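Local coordinates for protein putative pectin lyase (Geobacillus virus E2, PDB 7CHU) that serves as the tailspike of a thermophilic bacteriophage, probably a trimer that recognises and perhaps cleaves polysaccharide on the host cell surface, at residues P21-G26 / Y42-G47; K288-D293 / N318-Q323; N301-H306 / C324-I329. One frame throughout, in Å; residues are numbered along the deposited sequence.

Contact 1 of 3, residues P21-G26 / Y42-G47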
loop_
_atom_site.group_PDB
_atom_site.type_symbol
_atom_site.label_atom_id
_atom_site.label_comp_id
_atom_site.label_asym_id
_atom_site.label_seq_id
_atom_site.Cartn_x
_atom_site.Cartn_y
_atom_site.Cartn_z
ATOM N N PRO A 21 -39.740 41.322 51.241
ATOM C CA PRO A 21 -40.992 41.034 51.952
ATOM C C PRO A 21 -42.100 40.614 51.019
ATOM O O PRO A 21 -43.127 40.126 51.474
ATOM C CB PRO A 21 -41.328 42.373 52.637
ATOM C CG PRO A 21 -40.470 43.422 51.926
ATOM C CD PRO A 21 -39.662 42.738 50.852
ATOM N N ASN A 22 -41.902 40.775 49.726
ATOM C CA ASN A 22 -42.941 40.638 48.703
ATOM C C ASN A 22 -42.590 39.543 47.700
ATOM O O ASN A 22 -42.623 39.769 46.487
ATOM C CB ASN A 22 -43.123 41.969 47.979
ATOM C CG ASN A 22 -44.386 42.683 48.414
ATOM O OD1 ASN A 22 -45.458 42.473 47.839
ATOM N ND2 ASN A 22 -44.262 43.566 49.407
ATOM N N PRO A 23 -42.257 38.333 48.168
ATOM C CA PRO A 23 -41.723 37.332 47.238
ATOM C C PRO A 23 -42.815 36.761 46.347
ATOM O O PRO A 23 -43.925 36.460 46.798
ATOM C CB PRO A 23 -41.140 36.266 48.169
ATOM C CG PRO A 23 -41.995 36.326 49.358
ATOM C CD PRO A 23 -42.369 37.782 49.535
ATOM N N GLN A 24 -42.493 36.631 45.065
ATOM C CA GLN A 24 -43.391 36.068 44.069
ATOM C C GLN A 24 -43.085 34.587 43.866
ATOM O O GLN A 24 -42.076 34.057 44.348
ATOM C CB GLN A 24 -43.259 36.830 42.747
ATOM C CG GLN A 24 -43.474 38.357 42.811
ATOM C CD GLN A 24 -44.617 38.800 43.722
ATOM O OE1 GLN A 24 -44.576 38.632 44.942
ATOM N NE2 GLN A 24 -45.652 39.372 43.120
ATOM N N HIS A 25 -43.979 33.911 43.148
ATOM C CA HIS A 25 -43.753 32.509 42.830
ATOM C C HIS A 25 -42.582 32.382 41.864
ATOM O O HIS A 25 -42.545 33.045 40.822
ATOM C CB HIS A 25 -45.004 31.874 42.225
ATOM C CG HIS A 25 -44.867 30.400 41.972
ATOM N ND1 HIS A 25 -44.591 29.880 40.725
ATOM C CD2 HIS A 25 -44.961 29.338 42.809
ATOM C CE1 HIS A 25 -44.524 28.562 40.804
ATOM N NE2 HIS A 25 -44.743 28.208 42.057
ATOM N N GLY A 26 -41.626 31.522 42.210
ATOM C CA GLY A 26 -40.461 31.298 41.389
ATOM C C GLY A 26 -39.248 32.103 41.782
ATOM O O GLY A 26 -38.160 31.848 41.246
ATOM N N TYR A 42 -32.832 28.962 47.988
ATOM C CA TYR A 42 -34.219 28.850 48.409
ATOM C C TYR A 42 -35.118 29.349 47.292
ATOM O O TYR A 42 -34.791 30.321 46.599
ATOM C CB TYR A 42 -34.477 29.624 49.719
ATOM C CG TYR A 42 -33.657 29.106 50.894
ATOM C CD1 TYR A 42 -34.156 28.127 51.754
ATOM C CD2 TYR A 42 -32.376 29.586 51.129
ATOM C CE1 TYR A 42 -33.392 27.655 52.819
ATOM C CE2 TYR A 42 -31.613 29.123 52.183
ATOM C CZ TYR A 42 -32.119 28.158 53.023
ATOM O OH TYR A 42 -31.329 27.713 54.063
ATOM N N ARG A 43 -36.235 28.658 47.098
ATOM C CA ARG A 43 -37.203 29.016 46.075
ATOM C C ARG A 43 -38.550 29.247 46.736
ATOM O O ARG A 43 -39.005 28.416 47.527
ATOM C CB ARG A 43 -37.315 27.924 45.022
ATOM C CG ARG A 43 -38.433 28.136 44.024
ATOM C CD ARG A 43 -38.566 26.905 43.140
ATOM N NE ARG A 43 -39.699 26.998 42.230
ATOM C CZ ARG A 43 -39.651 27.609 41.054
ATOM N NH1 ARG A 43 -38.522 28.179 40.654
ATOM N NH2 ARG A 43 -40.729 27.651 40.283
ATOM N N TYR A 44 -39.178 30.375 46.421
ATOM C CA TYR A 44 -40.470 30.702 47.015
ATOM C C TYR A 44 -41.541 29.947 46.243
ATOM O O TYR A 44 -41.950 30.359 45.154
ATOM C CB TYR A 44 -40.724 32.207 47.009
ATOM C CG TYR A 44 -41.835 32.621 47.958
ATOM C CD1 TYR A 44 -41.647 32.590 49.341
ATOM C CD2 TYR A 44 -43.079 33.020 47.474
ATOM C CE1 TYR A 44 -42.665 32.952 50.211
ATOM C CE2 TYR A 44 -44.100 33.389 48.337
ATOM C CZ TYR A 44 -43.886 33.351 49.702
ATOM O OH TYR A 44 -44.898 33.715 50.559
ATOM N N GLU A 45 -41.984 28.826 46.808
ATOM C CA GLU A 45 -43.014 27.988 46.217
ATOM C C GLU A 45 -44.285 28.101 47.044
ATOM O O GLU A 45 -44.235 28.082 48.280
ATOM C CB GLU A 45 -42.561 26.528 46.142
ATOM C CG GLU A 45 -42.278 26.041 44.726
ATOM C CD GLU A 45 -41.483 24.741 44.701
ATOM O OE1 GLU A 45 -41.148 24.221 45.796
ATOM O OE2 GLU A 45 -41.190 24.244 43.587
ATOM N N ASN A 46 -45.420 28.222 46.351
ATOM C CA ASN A 46 -46.727 28.389 46.983
ATOM C C ASN A 46 -46.720 29.567 47.954
ATOM O O ASN A 46 -47.066 30.691 47.572
ATOM C CB ASN A 46 -47.154 27.102 47.693
ATOM C CG ASN A 46 -47.125 25.895 46.768
ATOM O OD1 ASN A 46 -46.304 24.995 46.932
ATOM N ND2 ASN A 46 -48.018 25.882 45.777
ATOM N N GLY A 47 -46.321 29.324 49.208
ATOM C CA GLY A 47 -46.300 30.384 50.201
ATOM C C GLY A 47 -45.161 30.353 51.208
ATOM O O GLY A 47 -45.184 31.103 52.189
#

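Contact 2 of 3, residues K288-D293 / N318-Q323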
loop_
_atom_site.group_PDB
_atom_site.type_symbol
_atom_site.label_atom_id
_atom_site.label_comp_id
_atom_site.label_asym_id
_atom_site.label_seq_id
_atom_site.Cartn_x
_atom_site.Cartn_y
_atom_site.Cartn_z
ATOM N N LYS A 288 2.552 11.018 -4.004
ATOM C CA LYS A 288 2.339 11.948 -5.113
ATOM C C LYS A 288 3.523 12.913 -5.206
ATOM O O LYS A 288 3.912 13.491 -4.195
ATOM C CB LYS A 288 1.048 12.744 -4.886
ATOM C CG LYS A 288 0.862 13.949 -5.822
ATOM C CD LYS A 288 -0.489 14.600 -5.578
ATOM C CE LYS A 288 -0.706 15.828 -6.420
ATOM N NZ LYS A 288 -2.134 16.246 -6.407
ATOM N N PHE A 289 4.086 13.096 -6.416
ATOM C CA PHE A 289 5.180 14.042 -6.679
ATOM C C PHE A 289 4.757 14.931 -7.848
ATOM O O PHE A 289 4.840 14.524 -9.015
ATOM C CB PHE A 289 6.495 13.325 -6.994
ATOM C CG PHE A 289 6.976 12.409 -5.898
ATOM C CD1 PHE A 289 6.623 11.062 -5.896
ATOM C CD2 PHE A 289 7.763 12.889 -4.870
ATOM C CE1 PHE A 289 7.053 10.197 -4.868
ATOM C CE2 PHE A 289 8.219 12.041 -3.852
ATOM C CZ PHE A 289 7.855 10.694 -3.835
ATOM N N HIS A 290 4.318 16.147 -7.539
ATOM C CA HIS A 290 3.604 16.999 -8.490
ATOM C C HIS A 290 4.344 18.325 -8.646
ATOM O O HIS A 290 4.656 18.977 -7.655
ATOM C CB HIS A 290 2.178 17.225 -7.974
ATOM C CG HIS A 290 1.217 17.775 -8.980
ATOM N ND1 HIS A 290 1.273 19.076 -9.432
ATOM C CD2 HIS A 290 0.108 17.232 -9.536
ATOM C CE1 HIS A 290 0.262 19.297 -10.259
ATOM N NE2 HIS A 290 -0.458 18.193 -10.336
ATOM N N GLY A 291 4.590 18.739 -9.877
ATOM C CA GLY A 291 5.402 19.906 -10.108
ATOM C C GLY A 291 4.715 21.208 -9.746
ATOM O O GLY A 291 3.569 21.265 -9.291
ATOM N N LYS A 292 5.464 22.286 -9.964
ATOM C CA LYS A 292 5.084 23.618 -9.518
ATOM C C LYS A 292 4.172 24.323 -10.511
ATOM O O LYS A 292 3.245 25.026 -10.107
ATOM C CB LYS A 292 6.347 24.457 -9.288
ATOM C CG LYS A 292 6.076 25.860 -8.779
ATOM C CD LYS A 292 7.371 26.578 -8.483
ATOM C CE LYS A 292 7.073 27.934 -7.904
ATOM N NZ LYS A 292 8.290 28.515 -7.350
ATOM N N ASP A 293 4.414 24.134 -11.807
ATOM C CA ASP A 293 3.782 24.932 -12.859
ATOM C C ASP A 293 3.257 23.989 -13.935
ATOM O O ASP A 293 4.027 23.523 -14.792
ATOM C CB ASP A 293 4.783 25.938 -13.417
ATOM C CG ASP A 293 4.248 26.747 -14.594
ATOM O OD1 ASP A 293 3.039 26.630 -14.935
ATOM O OD2 ASP A 293 5.057 27.521 -15.173
ATOM N N ASN A 318 4.175 2.274 -6.482
ATOM C CA ASN A 318 2.944 2.880 -6.996
ATOM C C ASN A 318 2.885 4.375 -6.665
ATOM O O ASN A 318 1.949 4.885 -6.047
ATOM C CB ASN A 318 1.677 2.122 -6.515
ATOM C CG ASN A 318 1.744 1.649 -5.052
ATOM O OD1 ASN A 318 2.486 0.711 -4.700
ATOM N ND2 ASN A 318 0.931 2.269 -4.201
ATOM N N CYS A 319 3.924 5.086 -7.094
ATOM C CA CYS A 319 3.951 6.525 -6.910
ATOM C C CYS A 319 3.637 7.234 -8.213
ATOM O O CYS A 319 3.817 6.695 -9.315
ATOM C CB CYS A 319 5.296 7.009 -6.342
ATOM S SG CYS A 319 5.682 6.378 -4.677
ATOM N N TYR A 320 3.165 8.464 -8.059
ATOM C CA TYR A 320 2.694 9.311 -9.144
ATOM C C TYR A 320 3.669 10.474 -9.315
ATOM O O TYR A 320 3.922 11.224 -8.360
ATOM C CB TYR A 320 1.284 9.813 -8.822
ATOM C CG TYR A 320 0.825 11.042 -9.589
ATOM C CD1 TYR A 320 0.734 11.045 -10.982
ATOM C CD2 TYR A 320 0.464 12.194 -8.906
ATOM C CE1 TYR A 320 0.299 12.173 -11.670
ATOM C CE2 TYR A 320 0.037 13.309 -9.567
ATOM C CZ TYR A 320 -0.042 13.299 -10.938
ATOM O OH TYR A 320 -0.468 14.447 -11.539
ATOM N N PHE A 321 4.225 10.610 -10.520
ATOM C CA PHE A 321 5.161 11.674 -10.859
ATOM C C PHE A 321 4.584 12.498 -11.997
ATOM O O PHE A 321 4.156 11.932 -13.012
ATOM C CB PHE A 321 6.516 11.100 -11.293
ATOM C CG PHE A 321 7.299 10.471 -10.168
ATOM C CD1 PHE A 321 7.046 9.150 -9.779
ATOM C CD2 PHE A 321 8.285 11.198 -9.507
ATOM C CE1 PHE A 321 7.758 8.565 -8.731
ATOM C CE2 PHE A 321 9.017 10.621 -8.458
ATOM C CZ PHE A 321 8.762 9.307 -8.078
ATOM N N TYR A 322 4.601 13.825 -11.852
ATOM C CA TYR A 322 4.052 14.685 -12.896
ATOM C C TYR A 322 4.779 16.022 -12.928
ATOM O O TYR A 322 5.005 16.631 -11.877
ATOM C CB TYR A 322 2.542 14.896 -12.681
ATOM C CG TYR A 322 1.970 16.054 -13.458
ATOM C CD1 TYR A 322 1.864 15.999 -14.834
ATOM C CD2 TYR A 322 1.567 17.208 -12.813
ATOM C CE1 TYR A 322 1.351 17.067 -15.547
ATOM C CE2 TYR A 322 1.056 18.272 -13.505
ATOM C CZ TYR A 322 0.941 18.196 -14.872
ATOM O OH TYR A 322 0.443 19.274 -15.561
ATOM N N GLN A 323 5.144 16.461 -14.139
ATOM C CA GLN A 323 5.627 17.809 -14.420
ATOM C C GLN A 323 6.935 18.143 -13.694
ATOM O O GLN A 323 6.922 18.755 -12.619
ATOM C CB GLN A 323 4.542 18.831 -14.071
ATOM C CG GLN A 323 4.717 20.221 -14.704
ATOM C CD GLN A 323 4.268 20.272 -16.175
ATOM O OE1 GLN A 323 4.070 19.237 -16.809
ATOM N NE2 GLN A 323 4.151 21.480 -16.724
#

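Contact 3 of 3, residues N301-H306 / C324-I329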
loop_
_atom_site.group_PDB
_atom_site.type_symbol
_atom_site.label_atom_id
_atom_site.label_comp_id
_atom_site.label_asym_id
_atom_site.label_seq_id
_atom_site.Cartn_x
_atom_site.Cartn_y
_atom_site.Cartn_z
ATOM N N ASN A 301 9.063 25.728 -13.524
ATOM C CA ASN A 301 9.376 24.585 -12.687
ATOM C C ASN A 301 10.862 24.548 -12.375
ATOM O O ASN A 301 11.692 24.769 -13.262
ATOM C CB ASN A 301 8.959 23.283 -13.375
ATOM C CG ASN A 301 7.463 23.194 -13.581
ATOM O OD1 ASN A 301 6.715 22.921 -12.625
ATOM N ND2 ASN A 301 7.005 23.430 -14.823
ATOM N N PRO A 302 11.225 24.270 -11.127
ATOM C CA PRO A 302 12.645 24.321 -10.760
ATOM C C PRO A 302 13.426 23.221 -11.456
ATOM O O PRO A 302 12.938 22.101 -11.644
ATOM C CB PRO A 302 12.635 24.137 -9.234
ATOM C CG PRO A 302 11.310 23.449 -8.932
ATOM C CD PRO A 302 10.344 23.959 -9.985
ATOM N N ASN A 303 14.650 23.566 -11.852
ATOM C CA ASN A 303 15.554 22.652 -12.545
ATOM C C ASN A 303 16.224 21.765 -11.502
ATOM O O ASN A 303 17.354 21.994 -11.076
ATOM C CB ASN A 303 16.575 23.437 -13.365
ATOM C CG ASN A 303 17.493 22.545 -14.187
ATOM O OD1 ASN A 303 17.366 21.318 -14.193
ATOM N ND2 ASN A 303 18.440 23.169 -14.879
ATOM N N THR A 304 15.505 20.720 -11.104
ATOM C CA THR A 304 15.929 19.810 -10.052
ATOM C C THR A 304 15.009 18.594 -10.090
ATOM O O THR A 304 13.833 18.721 -10.452
ATOM C CB THR A 304 15.882 20.516 -8.681
ATOM O OG1 THR A 304 16.535 19.724 -7.678
ATOM C CG2 THR A 304 14.444 20.821 -8.268
ATOM N N PRO A 305 15.510 17.406 -9.780
ATOM C CA PRO A 305 14.660 16.219 -9.896
ATOM C C PRO A 305 13.567 16.220 -8.840
ATOM O O PRO A 305 13.691 16.856 -7.787
ATOM C CB PRO A 305 15.637 15.056 -9.704
ATOM C CG PRO A 305 16.771 15.648 -8.921
ATOM C CD PRO A 305 16.883 17.072 -9.379
ATOM N N HIS A 306 12.456 15.549 -9.170
ATOM C CA HIS A 306 11.396 15.364 -8.182
ATOM C C HIS A 306 11.914 14.548 -7.017
ATOM O O HIS A 306 11.621 14.859 -5.863
ATOM C CB HIS A 306 10.153 14.684 -8.787
ATOM C CG HIS A 306 9.195 15.630 -9.456
ATOM N ND1 HIS A 306 9.575 16.866 -9.929
ATOM C CD2 HIS A 306 7.866 15.524 -9.715
ATOM C CE1 HIS A 306 8.528 17.472 -10.466
ATOM N NE2 HIS A 306 7.476 16.684 -10.339
ATOM N N CYS A 324 8.068 17.712 -14.274
ATOM C CA CYS A 324 9.428 17.944 -13.724
ATOM C C CYS A 324 10.420 18.493 -14.727
ATOM O O CYS A 324 10.616 17.914 -15.790
ATOM C CB CYS A 324 9.940 16.634 -13.122
ATOM S SG CYS A 324 11.624 16.682 -12.480
ATOM N N ASN A 325 11.071 19.596 -14.374
ATOM C CA ASN A 325 12.093 20.176 -15.232
ATOM C C ASN A 325 13.463 19.547 -14.959
ATOM O O ASN A 325 14.432 20.250 -14.672
ATOM C CB ASN A 325 12.137 21.689 -15.004
ATOM C CG ASN A 325 13.064 22.404 -15.962
ATOM O OD1 ASN A 325 13.367 21.907 -17.049
ATOM N ND2 ASN A 325 13.520 23.587 -15.566
ATOM N N ASN A 326 13.538 18.226 -15.105
ATOM C CA ASN A 326 14.716 17.427 -14.753
ATOM C C ASN A 326 14.347 15.954 -14.905
ATOM O O ASN A 326 13.338 15.637 -15.532
ATOM C CB ASN A 326 15.199 17.720 -13.328
ATOM C CG ASN A 326 16.683 17.432 -13.143
ATOM O OD1 ASN A 326 17.088 16.282 -12.978
ATOM N ND2 ASN A 326 17.497 18.481 -13.177
ATOM N N ASP A 327 15.174 15.047 -14.393
ATOM C CA ASP A 327 14.755 13.653 -14.274
ATOM C C ASP A 327 13.727 13.571 -13.156
ATOM O O ASP A 327 13.843 14.274 -12.152
ATOM C CB ASP A 327 15.934 12.733 -13.959
ATOM C CG ASP A 327 17.115 12.960 -14.878
ATOM O OD1 ASP A 327 16.931 12.921 -16.113
ATOM O OD2 ASP A 327 18.232 13.175 -14.361
ATOM N N PHE A 328 12.708 12.740 -13.323
ATOM C CA PHE A 328 11.777 12.533 -12.237
ATOM C C PHE A 328 12.464 11.856 -11.034
ATOM O O PHE A 328 12.254 12.256 -9.888
ATOM C CB PHE A 328 10.635 11.591 -12.680
ATOM C CG PHE A 328 9.478 12.279 -13.364
ATOM C CD1 PHE A 328 8.808 13.328 -12.755
ATOM C CD2 PHE A 328 9.041 11.852 -14.614
ATOM C CE1 PHE A 328 7.742 13.951 -13.383
ATOM C CE2 PHE A 328 7.976 12.470 -15.246
ATOM C CZ PHE A 328 7.327 13.522 -14.629
ATOM N N ILE A 329 13.280 10.831 -11.303
ATOM C CA ILE A 329 14.055 10.152 -10.269
ATOM C C ILE A 329 15.495 10.089 -10.751
ATOM O O ILE A 329 15.794 9.387 -11.724
ATOM C CB ILE A 329 13.549 8.734 -9.959
ATOM C CG1 ILE A 329 12.044 8.720 -9.648
ATOM C CG2 ILE A 329 14.333 8.138 -8.761
ATOM C CD1 ILE A 329 11.486 7.334 -9.451
HETATM O O HOH W 1 10.649 20.520 -11.546
#

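Contact 1 of 3, residues P21-G26 / Y42-G47
Pro-23 sets its CG over the face of the Tyr-44 ring. The proline CG stands 3.5 Å from the centroid of the tyrosine ring and 11° off its normal, a CH-pi contact over the middle of the face. Tyr-44 CG lies anti to the backbone N (chi1 -163°), which carries the phenol out of strand 42-45 and toward the loop 21-26. The ring's edge meets the loop's main chain, with Gln-24 O near the ring plane and 3.4 Å from Tyr-44 CD2. Trp-49, on the next strand, packs edge-to-face with Tyr-44 and also touches Pro-23.

His-25 adds the second large patch. Its imidazole extends along the end of the strand, so that Asn-46 N lies at the ring edge, 3.7 Å from His-25 CD2, and the Arg-43 guanidinium stands steeply to the ring. Gly-26 CA covers one face of that guanidinium, whose NH2 is hydrogen-bonded to Lys-3 O.

One hydrogen bond joins the segments: Gly-26 N donates to Tyr-44 O at 3.2 Å and 167°, where the loop enters strand 27-30. With a single polar tie and a ring face against a proline, the attachment between these two segments is mostly van der Waals and CH-pi contact.

Contact 2 of 3, residues K288-D293 / N318-Q323
Tyr-322 O is gripped by two donors, Gly-291 N at 2.9 Å and His-306 NE2. The shortest polar bond between the segments runs from Phe-289 N to Tyr-320 O, 2.7 Å with an N-H...O angle of 151°, and Phe-289 O returns the link by accepting from Tyr-322 N. The strand axes run 4.8 Å apart and only 4° from parallel.

Such in-register parallel pairing, with strand 259-261 before and strand 342-346 after, is that of successive coils in a right-handed parallel beta-helix, the fold of the pectate lyase-like family. Equivalent residues consequently stack coil upon coil. On the inner side, Phe-289 and Phe-321 form an offset stack with centroids 4.6 Å apart and planes 12° from parallel; both have CG beside the backbone N, which turns the rings the same way. Phe-260 and Phe-343 prolong the column, and Cys-319 CB closes on the edge of the Phe-289 ring.

The other side carries Lys-288, His-290, Tyr-320 and Tyr-322. There the Tyr-322 edge points at the imidazole face of His-290, Tyr-322 CD2 lying 3.3 Å from His-290 NE2, while His-290 ND1 donates to Gly-291 O in the ring plane. Lys-288 lays its CG along the Tyr-320 edge, 3.6 Å from Tyr-320 CD2, and its NZ forms a salt bridge with Asp-219 of the third subunit. Beyond strand 288-290 the chain is met by Gln-323, which bends at its second torsion so that its NE2 donates to a lone pair of Asp-293 O at 2.8 Å; its OE1 is bonded to Asn-345.

Contact 3 of 3, residues N301-H306 / C324-I329
Asn-325 ND2 donates to Asn-301 O at 3.2 Å, approaching tilted from the carbonyl plane. In the second direct hydrogen bond Asn-326 ND2 reaches Asn-303 OD1 at 3.0 Å and 147°; the side chains cross at about a right angle. Asn-326 OD1 turns back to accept from Asp-327 N and also receives Lys-330 NZ, so both ends of this amide are fixed. A water extends the polar seam, donating to Pro-302 O and accepting from Asn-325 N. Asn-303 and Asn-325 each centre an inverse gamma turn.

The aromatic part surrounds His-306. The edge of Phe-328 points at the face of the His-306 ring, centroids 5.3 Å apart and planes at 75°. Both residues carry CG beside the backbone N, and their side chains lie next to each other pointing the same way, which brings Phe-328 CD1 to 3.9 Å from His-306 CD2.

A CA-H...O contact runs from Asn-303 CA to Asn-325 O, 3.4 Å with 160° at the hydrogen.

No strand pairing joins these two segments, which belong to turns of successive coils; side-chain amides and a water take over in their outer parts, while ring packing joins the ends entering strands 307-309 and 329-331.

In the fold
Contacts 2 and 3 are buried neighbours in the beta-helix, their centres about 10 Å apart, and they join the same two coils: contact 2 through paired strands, contact 3 through the turns that follow. They meet directly, Asn-301 OD1 lying 2.7 Å from Asp-293 N. Contact 1 belongs to the small N-terminal sheet, about 75 Å between centres from contact 2, and is only partly buried. Regular main-chain bonding and stacked rings dominate contact 2, amide bonds and a water contact 3, and a proline-tyrosine face contact 1. Contacts 1 and 2 also touch other subunits, whereas no other chain reaches the segments of contact 3.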